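Local structure of single-stranded DNA-binding protein WHY3, chloroplastic (Arabidopsis thaliana, 4KOQ) at residues A[49-54]-A[135-140]; A[13-18]-A[141-146]; A[79-84]-A[107-112]; A[22-27]-A[149-154]. The protein binds single-stranded DNA as a homotetramer, preserving plastid genome stability by preventing illegitimate recombination in chloroplasts, and represses the kinesin gene KP1 in the nucleus. All coordinates share one frame; numbering follows the deposited sequence.

Contact 1. Residues A[49-54]-A[135-140]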
loop_
_atom_site.group_PDB
_atom_site.type_symbol
_atom_site.label_atom_id
_atom_site.label_comp_id
_atom_site.label_asym_id
_atom_site.label_seq_id
_atom_site.Cartn_x
_atom_site.Cartn_y
_atom_site.Cartn_z
ATOM N N LEU A 49 21.524 3.012 5.410
ATOM C CA LEU A 49 22.100 3.144 4.085
ATOM C C LEU A 49 23.610 2.993 4.163
ATOM O O LEU A 49 24.235 3.658 4.971
ATOM C CB LEU A 49 21.849 4.544 3.544
ATOM C CG LEU A 49 20.448 5.154 3.580
ATOM C CD1 LEU A 49 20.357 6.316 2.590
ATOM C CD2 LEU A 49 19.399 4.180 3.300
ATOM N N GLN A 50 24.173 2.132 3.318
ATOM C CA GLN A 50 25.624 1.927 3.254
ATOM C C GLN A 50 26.108 2.223 1.860
ATOM O O GLN A 50 25.634 1.620 0.908
ATOM C CB GLN A 50 25.954 0.485 3.633
ATOM C CG GLN A 50 25.324 0.084 4.984
ATOM C CD GLN A 50 25.862 -1.251 5.528
ATOM O OE1 GLN A 50 27.075 -1.486 5.576
ATOM N NE2 GLN A 50 24.961 -2.115 5.934
ATOM N N PHE A 51 27.044 3.163 1.732
ATOM C CA PHE A 51 27.549 3.587 0.426
ATOM C C PHE A 51 28.995 3.121 0.340
ATOM O O PHE A 51 29.751 3.283 1.316
ATOM C CB PHE A 51 27.573 5.119 0.287
ATOM C CG PHE A 51 26.200 5.806 0.262
ATOM C CD1 PHE A 51 25.455 5.977 1.422
ATOM C CD2 PHE A 51 25.720 6.351 -0.925
ATOM C CE1 PHE A 51 24.241 6.625 1.385
ATOM C CE2 PHE A 51 24.516 7.012 -0.960
ATOM C CZ PHE A 51 23.781 7.150 0.197
ATOM N N ALA A 52 29.375 2.576 -0.803
ATOM C CA ALA A 52 30.783 2.182 -1.018
ATOM C C ALA A 52 31.270 2.567 -2.395
ATOM O O ALA A 52 30.564 2.392 -3.400
ATOM C CB ALA A 52 30.921 0.688 -0.825
ATOM N N PRO A 53 32.522 3.077 -2.478
ATOM C CA PRO A 53 33.090 3.494 -3.754
ATOM C C PRO A 53 33.563 2.264 -4.537
ATOM O O PRO A 53 33.889 1.261 -3.899
ATOM C CB PRO A 53 34.283 4.382 -3.337
ATOM C CG PRO A 53 34.715 3.836 -2.006
ATOM C CD PRO A 53 33.429 3.328 -1.344
ATOM N N ALA A 54 33.574 2.326 -5.860
ATOM C CA ALA A 54 34.036 1.174 -6.646
ATOM C C ALA A 54 35.532 0.951 -6.338
ATOM O O ALA A 54 36.236 1.897 -6.064
ATOM C CB ALA A 54 33.801 1.397 -8.133
ATOM N N VAL A 135 30.499 10.111 -1.337
ATOM C CA VAL A 135 30.169 9.037 -2.276
ATOM C C VAL A 135 28.896 9.453 -2.980
ATOM O O VAL A 135 27.949 9.846 -2.308
ATOM C CB VAL A 135 29.910 7.683 -1.568
ATOM C CG1 VAL A 135 29.546 6.601 -2.608
ATOM C CG2 VAL A 135 31.124 7.240 -0.784
ATOM N N TYR A 136 28.888 9.401 -4.307
ATOM C CA TYR A 136 27.724 9.763 -5.114
ATOM C C TYR A 136 27.255 8.541 -5.839
ATOM O O TYR A 136 28.086 7.737 -6.311
ATOM C CB TYR A 136 28.127 10.759 -6.184
ATOM C CG TYR A 136 28.446 12.131 -5.663
ATOM C CD1 TYR A 136 29.709 12.436 -5.177
ATOM C CD2 TYR A 136 27.492 13.134 -5.693
ATOM C CE1 TYR A 136 29.993 13.720 -4.705
ATOM C CE2 TYR A 136 27.758 14.396 -5.214
ATOM C CZ TYR A 136 29.014 14.690 -4.746
ATOM O OH TYR A 136 29.268 15.961 -4.270
ATOM N N ILE A 137 25.950 8.399 -5.993
ATOM C CA ILE A 137 25.435 7.303 -6.804
ATOM C C ILE A 137 24.181 7.777 -7.508
ATOM O O ILE A 137 23.311 8.377 -6.902
ATOM C CB ILE A 137 25.225 6.047 -5.986
ATOM C CG1 ILE A 137 24.932 4.850 -6.918
ATOM C CG2 ILE A 137 24.114 6.264 -4.972
ATOM C CD1 ILE A 137 24.748 3.514 -6.223
ATOM N N PRO A 138 24.125 7.596 -8.819
ATOM C CA PRO A 138 22.903 7.906 -9.561
ATOM C C PRO A 138 21.888 6.764 -9.488
ATOM O O PRO A 138 22.253 5.580 -9.527
ATOM C CB PRO A 138 23.401 8.049 -11.001
ATOM C CG PRO A 138 24.571 7.154 -11.061
ATOM C CD PRO A 138 25.202 7.130 -9.698
ATOM N N ILE A 139 20.630 7.146 -9.361
ATOM C CA ILE A 139 19.514 6.213 -9.163
ATOM C C ILE A 139 18.540 6.543 -10.292
ATOM O O ILE A 139 18.101 7.692 -10.397
ATOM C CB ILE A 139 18.859 6.503 -7.758
ATOM C CG1 ILE A 139 19.900 6.397 -6.613
ATOM C CG2 ILE A 139 17.703 5.592 -7.422
ATOM C CD1 ILE A 139 20.532 5.018 -6.510
ATOM N N THR A 140 18.198 5.575 -11.126
ATOM C CA THR A 140 17.221 5.812 -12.200
ATOM C C THR A 140 15.845 6.039 -11.649
ATOM O O THR A 140 15.546 5.663 -10.510
ATOM C CB THR A 140 17.136 4.649 -13.220
ATOM O OG1 THR A 140 16.617 3.469 -12.587
ATOM C CG2 THR A 140 18.521 4.346 -13.867
#
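Phe-51 leans across onto two aliphatic side chains, Val-135 and Ile-137, which lie two residues apart on 135-140 and both point toward the strand 49-54. The closest touch is made low on the aromatic residue: Phe-51 CB sits 3.8 Å from Val-135 CG1, and the same methyl reaches up to the near side of the ring, 4.2 Å from Phe-51 CD2. Val-135 puts that methyl there by holding CG1 anti to its backbone N (chi1 179°). Farther out, Phe-51 CE2 is met by Ile-137 CG2 at 4.1 Å. Both methyls come at the ring obliquely, so the phenyl is propped along one flank, from CB through CD2 to CE2, rather than stacked on a flat partner. Ile-137 sends its longer CG1 arm anti to the backbone N and gives the short branch CG2 to the ring. The other contribution is slight: Ala-52, whose CB points away, offers its carbonyl carbon C to Val-135 CG1 at 4.4 Å. All four residues are buried, and the contact is wholly apolar. Leu-22 touches both Phe-51 and Ile-137, while Leu-107 and Leu-122 of the second sheet also pack on Phe-51. The axes of 49-54 and 135-140 come within 7.1 Å, at 94° to each other, too steep for backbone pairing, and so the strands meet almost entirely through side chains. This is the near-orthogonal packing of one four-stranded antiparallel sheet on another, which builds the hydrophobic core of the Whirly domain.

Contact 2. Residues A[13-18]-A[141-146]; sequences HSIYKG and KAEFAV
The strand residues 13-16 run roughly opposite to the first turns of helix 141-158, with Ile-15 CA 8.0 Å from Glu-143 CA. Lys-17 and Glu-143 reach for each other from opposite directions and form a salt bridge, Lys-17 NZ to Glu-143 OE1 at 2.7 Å on the syn lone pair. The lysine chain gets there by bending at chi2 (-65°) and again at chi4 (83°), which also lets NZ bond to Pro-138 O. OE1 is gripped a second time by the backbone N of Thr-140, the N-cap residue, in the manner of a capping box, so the helix start of the Whirly domain is fastened to the loop that follows the first strand, just where a region needed for single-stranded DNA binding probably begins. Beside the carboxylate, Ile-15 CG2 packs 4.0 Å from Glu-143 OE2. With an alanine here in place of Glu-143, the Lys-17 ammonium would probably lose its countercharge and Thr-140 N its side-chain acceptor. Toward Val-146, a water in the plane of the His-13 ring lies 2.8 Å from His-13 NE2 and donates to Glu-143 O at 2.9 Å. Val-146 CG1 approaches the same imidazole obliquely, 3.8 Å from His-13 NE2, while Glu-44 of a second subunit packs on that histidine.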
loop_
_atom_site.group_PDB
_atom_site.type_symbol
_atom_site.label_atom_id
_atom_site.label_comp_id
_atom_site.label_asym_id
_atom_site.label_seq_id
_atom_site.Cartn_x
_atom_site.Cartn_y
_atom_site.Cartn_z
ATOM N N HIS A 13 18.657 -4.265 0.307
ATOM C CA HIS A 13 18.348 -4.013 -1.076
ATOM C C HIS A 13 19.486 -3.176 -1.644
ATOM O O HIS A 13 19.782 -2.116 -1.129
ATOM C CB HIS A 13 16.999 -3.315 -1.186
ATOM C CG HIS A 13 16.686 -2.801 -2.557
ATOM N ND1 HIS A 13 16.461 -3.630 -3.640
ATOM C CD2 HIS A 13 16.586 -1.538 -3.020
ATOM C CE1 HIS A 13 16.225 -2.889 -4.710
ATOM N NE2 HIS A 13 16.306 -1.617 -4.363
ATOM N N SER A 14 20.132 -3.682 -2.692
ATOM C CA SER A 14 21.285 -3.009 -3.289
ATOM C C SER A 14 21.118 -2.463 -4.717
ATOM O O SER A 14 20.434 -3.030 -5.560
ATOM C CB SER A 14 22.459 -3.973 -3.273
ATOM O OG SER A 14 22.667 -4.414 -1.949
ATOM N N ILE A 15 21.842 -1.384 -4.976
ATOM C CA ILE A 15 21.938 -0.761 -6.275
ATOM C C ILE A 15 23.405 -0.649 -6.575
ATOM O O ILE A 15 24.148 -0.046 -5.799
ATOM C CB ILE A 15 21.283 0.596 -6.243
ATOM C CG1 ILE A 15 19.804 0.421 -5.911
ATOM C CG2 ILE A 15 21.417 1.326 -7.585
ATOM C CD1 ILE A 15 19.143 1.661 -5.404
ATOM N N TYR A 16 23.822 -1.253 -7.683
ATOM C CA TYR A 16 25.225 -1.306 -8.052
ATOM C C TYR A 16 25.475 -0.482 -9.298
ATOM O O TYR A 16 24.852 -0.704 -10.330
ATOM C CB TYR A 16 25.601 -2.748 -8.338
ATOM C CG TYR A 16 25.437 -3.662 -7.174
ATOM C CD1 TYR A 16 26.333 -3.648 -6.134
ATOM C CD2 TYR A 16 24.364 -4.545 -7.107
ATOM C CE1 TYR A 16 26.183 -4.473 -5.061
ATOM C CE2 TYR A 16 24.213 -5.383 -6.034
ATOM C CZ TYR A 16 25.128 -5.347 -5.024
ATOM O OH TYR A 16 24.991 -6.170 -3.946
ATOM N N LYS A 17 26.353 0.509 -9.202
ATOM C CA LYS A 17 26.622 1.334 -10.338
ATOM C C LYS A 17 28.114 1.347 -10.651
ATOM O O LYS A 17 28.920 0.697 -9.974
ATOM C CB LYS A 17 26.083 2.761 -10.116
ATOM C CG LYS A 17 24.546 2.846 -10.088
ATOM C CD LYS A 17 23.907 2.468 -11.442
ATOM C CE LYS A 17 22.424 2.197 -11.291
ATOM N NZ LYS A 17 21.669 3.458 -11.312
ATOM N N GLY A 18 28.476 2.129 -11.661
ATOM C CA GLY A 18 29.834 2.136 -12.162
ATOM C C GLY A 18 30.898 2.528 -11.164
ATOM O O GLY A 18 31.976 1.933 -11.140
ATOM N N LYS A 141 14.948 6.592 -12.476
ATOM C CA LYS A 141 13.550 6.768 -12.078
ATOM C C LYS A 141 12.932 5.418 -11.646
ATOM O O LYS A 141 12.172 5.375 -10.671
ATOM C CB LYS A 141 12.741 7.395 -13.242
ATOM C CG LYS A 141 11.273 7.594 -12.983
ATOM C CD LYS A 141 10.623 8.200 -14.230
ATOM C CE LYS A 141 9.135 8.394 -14.085
ATOM N NZ LYS A 141 8.523 8.659 -15.439
ATOM N N ALA A 142 13.255 4.347 -12.371
ATOM C CA ALA A 142 12.740 3.003 -12.067
ATOM C C ALA A 142 13.262 2.483 -10.739
ATOM O O ALA A 142 12.527 1.923 -9.937
ATOM C CB ALA A 142 13.120 2.058 -13.155
ATOM N N GLU A 143 14.545 2.699 -10.480
ATOM C CA GLU A 143 15.133 2.282 -9.203
ATOM C C GLU A 143 14.561 3.109 -8.060
ATOM O O GLU A 143 14.278 2.592 -6.973
ATOM C CB GLU A 143 16.679 2.406 -9.251
ATOM C CG GLU A 143 17.346 1.375 -10.125
ATOM C CD GLU A 143 18.754 1.755 -10.599
ATOM O OE1 GLU A 143 19.155 2.944 -10.540
ATOM O OE2 GLU A 143 19.463 0.832 -11.024
ATOM N N PHE A 144 14.357 4.391 -8.289
ATOM C CA PHE A 144 13.788 5.239 -7.258
ATOM C C PHE A 144 12.346 4.817 -6.977
ATOM O O PHE A 144 11.882 4.860 -5.834
ATOM C CB PHE A 144 13.915 6.730 -7.617
ATOM C CG PHE A 144 13.632 7.646 -6.468
ATOM C CD1 PHE A 144 14.533 7.734 -5.415
ATOM C CD2 PHE A 144 12.506 8.424 -6.440
ATOM C CE1 PHE A 144 14.258 8.572 -4.306
ATOM C CE2 PHE A 144 12.239 9.275 -5.345
ATOM C CZ PHE A 144 13.130 9.335 -4.293
ATOM N N ALA A 145 11.610 4.394 -8.006
ATOM C CA ALA A 145 10.237 3.921 -7.799
ATOM C C ALA A 145 10.155 2.671 -6.899
ATOM O O ALA A 145 9.196 2.517 -6.111
ATOM C CB ALA A 145 9.524 3.622 -9.182
ATOM N N VAL A 146 11.137 1.794 -7.042
ATOM C CA VAL A 146 11.265 0.618 -6.198
ATOM C C VAL A 146 11.441 1.112 -4.758
ATOM O O VAL A 146 10.789 0.613 -3.838
ATOM C CB VAL A 146 12.450 -0.237 -6.585
ATOM C CG1 VAL A 146 12.685 -1.383 -5.574
ATOM C CG2 VAL A 146 12.231 -0.846 -7.970
HETATM O O HOH W 1 16.023 0.310 -6.336
#

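Contact 3. Residues A[79-84]-A[107-112]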
loop_
_atom_site.group_PDB
_atom_site.type_symbol
_atom_site.label_atom_id
_atom_site.label_comp_id
_atom_site.label_asym_id
_atom_site.label_seq_id
_atom_site.Cartn_x
_atom_site.Cartn_y
_atom_site.Cartn_z
ATOM N N VAL A 79 9.677 10.133 0.130
ATOM C CA VAL A 79 8.503 9.656 -0.588
ATOM C C VAL A 79 7.591 10.810 -1.036
ATOM O O VAL A 79 6.640 10.586 -1.765
ATOM C CB VAL A 79 7.603 8.620 0.214
ATOM C CG1 VAL A 79 8.362 7.347 0.503
ATOM C CG2 VAL A 79 7.042 9.234 1.451
ATOM N N SER A 80 7.880 12.029 -0.628
ATOM C CA SER A 80 7.055 13.164 -1.046
ATOM C C SER A 80 7.802 14.164 -1.904
ATOM O O SER A 80 7.304 15.252 -2.123
ATOM C CB SER A 80 6.463 13.903 0.159
ATOM O OG SER A 80 7.430 14.343 1.054
ATOM N N LEU A 81 8.986 13.814 -2.401
ATOM C CA LEU A 81 9.731 14.778 -3.197
ATOM C C LEU A 81 9.032 15.110 -4.511
ATOM O O LEU A 81 8.663 14.222 -5.241
ATOM C CB LEU A 81 11.105 14.218 -3.529
ATOM C CG LEU A 81 12.125 14.201 -2.421
ATOM C CD1 LEU A 81 13.446 13.605 -2.945
ATOM C CD2 LEU A 81 12.398 15.633 -1.887
ATOM N N GLY A 82 8.911 16.393 -4.822
ATOM C CA GLY A 82 8.501 16.804 -6.150
ATOM C C GLY A 82 9.588 16.484 -7.173
ATOM O O GLY A 82 10.727 16.244 -6.802
ATOM N N PRO A 83 9.243 16.493 -8.463
ATOM C CA PRO A 83 10.179 16.168 -9.552
ATOM C C PRO A 83 11.407 17.073 -9.643
ATOM O O PRO A 83 12.422 16.625 -10.162
ATOM C CB PRO A 83 9.326 16.341 -10.817
ATOM C CG PRO A 83 7.925 16.399 -10.353
ATOM C CD PRO A 83 7.939 16.947 -8.978
ATOM N N ARG A 84 11.361 18.296 -9.129
ATOM C CA ARG A 84 12.531 19.174 -9.207
ATOM C C ARG A 84 13.043 19.563 -7.832
ATOM O O ARG A 84 13.904 20.426 -7.686
ATOM C CB ARG A 84 12.192 20.386 -10.067
ATOM C CG ARG A 84 11.414 19.958 -11.323
ATOM C CD ARG A 84 11.566 20.923 -12.480
ATOM N NE ARG A 84 11.230 22.299 -12.121
ATOM C CZ ARG A 84 12.074 23.330 -12.166
ATOM N NH1 ARG A 84 11.648 24.538 -11.823
ATOM N NH2 ARG A 84 13.336 23.175 -12.553
ATOM N N LEU A 107 23.434 13.794 3.923
ATOM C CA LEU A 107 22.891 13.033 2.795
ATOM C C LEU A 107 22.088 14.009 1.971
ATOM O O LEU A 107 21.234 14.692 2.496
ATOM C CB LEU A 107 21.962 11.921 3.261
ATOM C CG LEU A 107 21.309 11.151 2.112
ATOM C CD1 LEU A 107 22.340 10.352 1.341
ATOM C CD2 LEU A 107 20.215 10.241 2.591
ATOM N N LYS A 108 22.399 14.115 0.689
ATOM C CA LYS A 108 21.619 14.947 -0.207
ATOM C C LYS A 108 21.039 14.113 -1.339
ATOM O O LYS A 108 21.711 13.232 -1.886
ATOM C CB LYS A 108 22.458 16.086 -0.808
ATOM C CG LYS A 108 21.630 17.096 -1.528
ATOM C CD LYS A 108 22.380 18.344 -1.951
ATOM C CE LYS A 108 21.394 19.402 -2.403
ATOM N NZ LYS A 108 22.042 20.370 -3.317
ATOM N N VAL A 109 19.780 14.385 -1.668
ATOM C CA VAL A 109 19.098 13.747 -2.763
ATOM C C VAL A 109 18.557 14.776 -3.743
ATOM O O VAL A 109 17.745 15.640 -3.374
ATOM C CB VAL A 109 17.937 12.812 -2.289
ATOM C CG1 VAL A 109 17.288 12.194 -3.489
ATOM C CG2 VAL A 109 18.464 11.720 -1.390
ATOM N N GLU A 110 19.000 14.665 -4.991
ATOM C CA GLU A 110 18.757 15.668 -6.007
ATOM C C GLU A 110 18.172 15.053 -7.253
ATOM O O GLU A 110 18.441 13.906 -7.572
ATOM C CB GLU A 110 20.079 16.318 -6.419
ATOM C CG GLU A 110 20.677 17.259 -5.438
ATOM C CD GLU A 110 22.075 17.692 -5.872
ATOM O OE1 GLU A 110 22.835 16.827 -6.361
ATOM O OE2 GLU A 110 22.412 18.885 -5.726
ATOM N N PRO A 111 17.388 15.837 -7.996
ATOM C CA PRO A 111 16.852 15.370 -9.265
ATOM C C PRO A 111 17.975 15.334 -10.280
ATOM O O PRO A 111 18.886 16.152 -10.169
ATOM C CB PRO A 111 15.812 16.453 -9.624
ATOM C CG PRO A 111 16.253 17.664 -8.896
ATOM C CD PRO A 111 16.945 17.208 -7.660
ATOM N N LEU A 112 17.965 14.365 -11.191
ATOM C CA LEU A 112 18.920 14.392 -12.298
ATOM C C LEU A 112 18.370 15.355 -13.348
ATOM O O LEU A 112 17.163 15.372 -13.604
ATOM C CB LEU A 112 19.159 12.997 -12.880
ATOM C CG LEU A 112 19.921 12.050 -11.955
ATOM C CD1 LEU A 112 19.868 10.635 -12.501
ATOM C CD2 LEU A 112 21.347 12.487 -11.759
#
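Pro-111 and the backbone of Pro-83 and Arg-84 meet at the surface, where the loop 79-84 passes strand 103-111 near Pro-111, in the second four-stranded antiparallel sheet of the Whirly fold. The loop leads from helix 72-79 to strand 87-91, and its touching part runs at 45° to the strand, without a backbone pair between the two segments. The pyrrolidine ring of Pro-111 can be followed atom by atom. Its CB, turned toward the loop, rests 3.4 Å from Pro-83 O. One bond further, CG lies 3.8 Å from Arg-84 O and 3.9 Å from Arg-84 C, so the outer corner of the ring is laid against the carbonyl of Arg-84. CD then turns back to the backbone N and closes the ring. The side chains of Pro-83 and Arg-84 both set off away from the strand, which leaves their carbonyl groups to do the touching. Deeper in, Leu-81 points at the strand and crosses Val-109 obliquely, with Leu-81 CD1 4.1 Å from Val-109 CG1. Val-109 is the buried member of the group, and it also packs on Phe-120 and Cys-87. Gly-82 O bonds to Arg-118 NH2, which ties the loop to strand 117-126 as well. On the strand's other face Lys-108 and Glu-110 are paired in a salt bridge: Lys-108 NZ stands 2.9 Å from Glu-110 OE2, coming from above the carboxylate, 38° out of its plane.

Contact 4. Residues A[22-27]-A[149-154]; sequences LTIEPR and SAFNFV
Strand residues 22-27 and helix residues 149-154 head in broadly the same direction and draw together at their far ends, where Pro-26 CA and Val-154 CA are 8.0 Å apart. Two light apolar touches join them, and all four residues taking part are buried. Ile-24 points toward the helix and extends its chain (chi2 175°), which carries the terminal methyl to the ring of Phe-151: Ile-24 CD1 lies 4.5 Å from Phe-151 CZ. The methyl arrives at the ring's edge, near its plane, so it meets the CZ corner of the phenyl. The CB of Phe-151 does not aim at the strand; the length of the side chain brings CZ there. Nearer the end of the segment, Val-154 CG2 comes to 4.4 Å from Pro-26 CB, branch against ring corner, with both residues turned toward each other. The helix is thus laid over the inner side of the first sheet. Around this seam, Phe-151 also packs on Leu-47 of strand 39-56 and on Ile-75, Leu-78 and Val-79 of helix 72-79, so this side chain contacts both the first sheet and that helix. Trp-161 of a second subunit packs on both Pro-26 and Ala-150, and Pro-156 of that subunit on Phe-153, so the second subunit of the homotetramer packs against both helix 141-158 and strand 20-33 at this seam.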
loop_
_atom_site.group_PDB
_atom_site.type_symbol
_atom_site.label_atom_id
_atom_site.label_comp_id
_atom_site.label_asym_id
_atom_site.label_seq_id
_atom_site.Cartn_x
_atom_site.Cartn_y
_atom_site.Cartn_z
ATOM N N LEU A 22 25.155 1.145 -3.296
ATOM C CA LEU A 22 24.338 1.540 -2.152
ATOM C C LEU A 22 23.527 0.322 -1.704
ATOM O O LEU A 22 22.893 -0.321 -2.531
ATOM C CB LEU A 22 23.347 2.635 -2.593
ATOM C CG LEU A 22 22.269 3.033 -1.584
ATOM C CD1 LEU A 22 22.856 3.561 -0.286
ATOM C CD2 LEU A 22 21.302 4.027 -2.209
ATOM N N THR A 23 23.564 0.000 -0.428
ATOM C CA THR A 23 22.703 -1.034 0.117
ATOM C C THR A 23 21.857 -0.419 1.223
ATOM O O THR A 23 22.323 0.409 1.997
ATOM C CB THR A 23 23.536 -2.221 0.699
ATOM O OG1 THR A 23 24.409 -2.726 -0.305
ATOM C CG2 THR A 23 22.650 -3.321 1.135
ATOM N N ILE A 24 20.589 -0.806 1.265
ATOM C CA ILE A 24 19.603 -0.269 2.193
ATOM C C ILE A 24 18.988 -1.407 2.982
ATOM O O ILE A 24 18.401 -2.326 2.401
ATOM C CB ILE A 24 18.475 0.456 1.446
ATOM C CG1 ILE A 24 19.096 1.540 0.563
ATOM C CG2 ILE A 24 17.485 1.067 2.399
ATOM C CD1 ILE A 24 18.128 2.248 -0.319
ATOM N N GLU A 25 19.145 -1.334 4.296
ATOM C CA GLU A 25 18.677 -2.390 5.212
ATOM C C GLU A 25 17.713 -1.861 6.257
ATOM O O GLU A 25 17.996 -0.912 6.964
ATOM C CB GLU A 25 19.846 -3.066 5.950
ATOM C CG GLU A 25 19.369 -4.255 6.822
ATOM C CD GLU A 25 19.759 -5.661 6.314
ATOM O OE1 GLU A 25 20.926 -5.822 5.877
ATOM O OE2 GLU A 25 18.902 -6.607 6.373
ATOM N N PRO A 26 16.563 -2.503 6.391
ATOM C CA PRO A 26 15.681 -2.022 7.447
ATOM C C PRO A 26 16.133 -2.478 8.841
ATOM O O PRO A 26 16.791 -3.516 9.004
ATOM C CB PRO A 26 14.327 -2.612 7.069
ATOM C CG PRO A 26 14.599 -3.637 6.092
ATOM C CD PRO A 26 15.941 -3.535 5.556
ATOM N N ARG A 27 15.774 -1.676 9.828
ATOM C CA ARG A 27 16.076 -1.938 11.237
ATOM C C ARG A 27 14.800 -1.751 12.037
ATOM O O ARG A 27 14.100 -0.746 11.890
ATOM C CB ARG A 27 17.110 -0.938 11.727
ATOM C CG ARG A 27 18.474 -1.127 11.143
ATOM C CD ARG A 27 19.055 -2.440 11.659
ATOM N NE ARG A 27 20.468 -2.554 11.340
ATOM C CZ ARG A 27 20.981 -3.401 10.455
ATOM N NH1 ARG A 27 20.215 -4.245 9.782
ATOM N NH2 ARG A 27 22.280 -3.411 10.244
ATOM N N SER A 149 8.155 2.495 -3.335
ATOM C CA SER A 149 7.272 1.410 -2.948
ATOM C C SER A 149 7.720 0.738 -1.647
ATOM O O SER A 149 6.908 0.535 -0.733
ATOM C CB SER A 149 7.120 0.403 -4.093
ATOM O OG SER A 149 6.493 -0.816 -3.703
ATOM N N ALA A 150 9.026 0.417 -1.545
ATOM C CA ALA A 150 9.568 -0.244 -0.371
ATOM C C ALA A 150 9.467 0.656 0.869
ATOM O O ALA A 150 9.185 0.170 1.960
ATOM C CB ALA A 150 11.036 -0.637 -0.606
ATOM N N PHE A 151 9.706 1.959 0.686
ATOM C CA PHE A 151 9.654 2.927 1.790
ATOM C C PHE A 151 8.214 3.094 2.312
ATOM O O PHE A 151 7.959 3.120 3.537
ATOM C CB PHE A 151 10.196 4.314 1.365
ATOM C CG PHE A 151 11.690 4.384 1.114
ATOM C CD1 PHE A 151 12.516 3.292 1.290
ATOM C CD2 PHE A 151 12.269 5.578 0.723
ATOM C CE1 PHE A 151 13.878 3.388 1.062
ATOM C CE2 PHE A 151 13.647 5.654 0.491
ATOM C CZ PHE A 151 14.424 4.581 0.664
ATOM N N ASN A 152 7.264 3.227 1.402
ATOM C CA ASN A 152 5.860 3.286 1.820
ATOM C C ASN A 152 5.418 1.999 2.511
ATOM O O ASN A 152 4.661 2.026 3.484
ATOM C CB ASN A 152 4.950 3.628 0.649
ATOM C CG ASN A 152 4.823 5.101 0.441
ATOM O OD1 ASN A 152 4.643 5.850 1.395
ATOM N ND2 ASN A 152 4.915 5.541 -0.815
ATOM N N PHE A 153 5.877 0.864 2.023
ATOM C CA PHE A 153 5.632 -0.404 2.688
ATOM C C PHE A 153 6.165 -0.425 4.126
ATOM O O PHE A 153 5.495 -0.895 5.066
ATOM C CB PHE A 153 6.234 -1.555 1.896
ATOM C CG PHE A 153 6.356 -2.818 2.670
ATOM C CD1 PHE A 153 5.265 -3.679 2.777
ATOM C CD2 PHE A 153 7.527 -3.163 3.308
ATOM C CE1 PHE A 153 5.360 -4.833 3.500
ATOM C CE2 PHE A 153 7.608 -4.340 4.047
ATOM C CZ PHE A 153 6.519 -5.163 4.142
ATOM N N VAL A 154 7.391 0.037 4.303
ATOM C CA VAL A 154 8.085 -0.208 5.552
ATOM C C VAL A 154 7.706 0.782 6.640
ATOM O O VAL A 154 7.827 0.476 7.822
ATOM C CB VAL A 154 9.619 -0.270 5.330
ATOM C CG1 VAL A 154 10.217 1.096 5.276
ATOM C CG2 VAL A 154 10.249 -1.137 6.390
#

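From the N terminus, strand 9-16 opens the loop that contact 2 closes when helix 141-158 begins. The next strand, 20-33, opens a second loop, closed by contact 4 farther along the same helix; the segments alternate, so these two contacts cross. Inside both loops lies contact 1, joining strand 39-56 to strand 131-140, and within that one contact 3 ties the loop after helix 72-79 to strand 103-111. Contact 1 therefore holds sheet to sheet, contacts 2 and 4 hold the helix to neighbouring strands of the first sheet, and contact 3 stays at the second. Contacts 1 and 3 also touch where Leu-112 packs against the backbone of Ile-139.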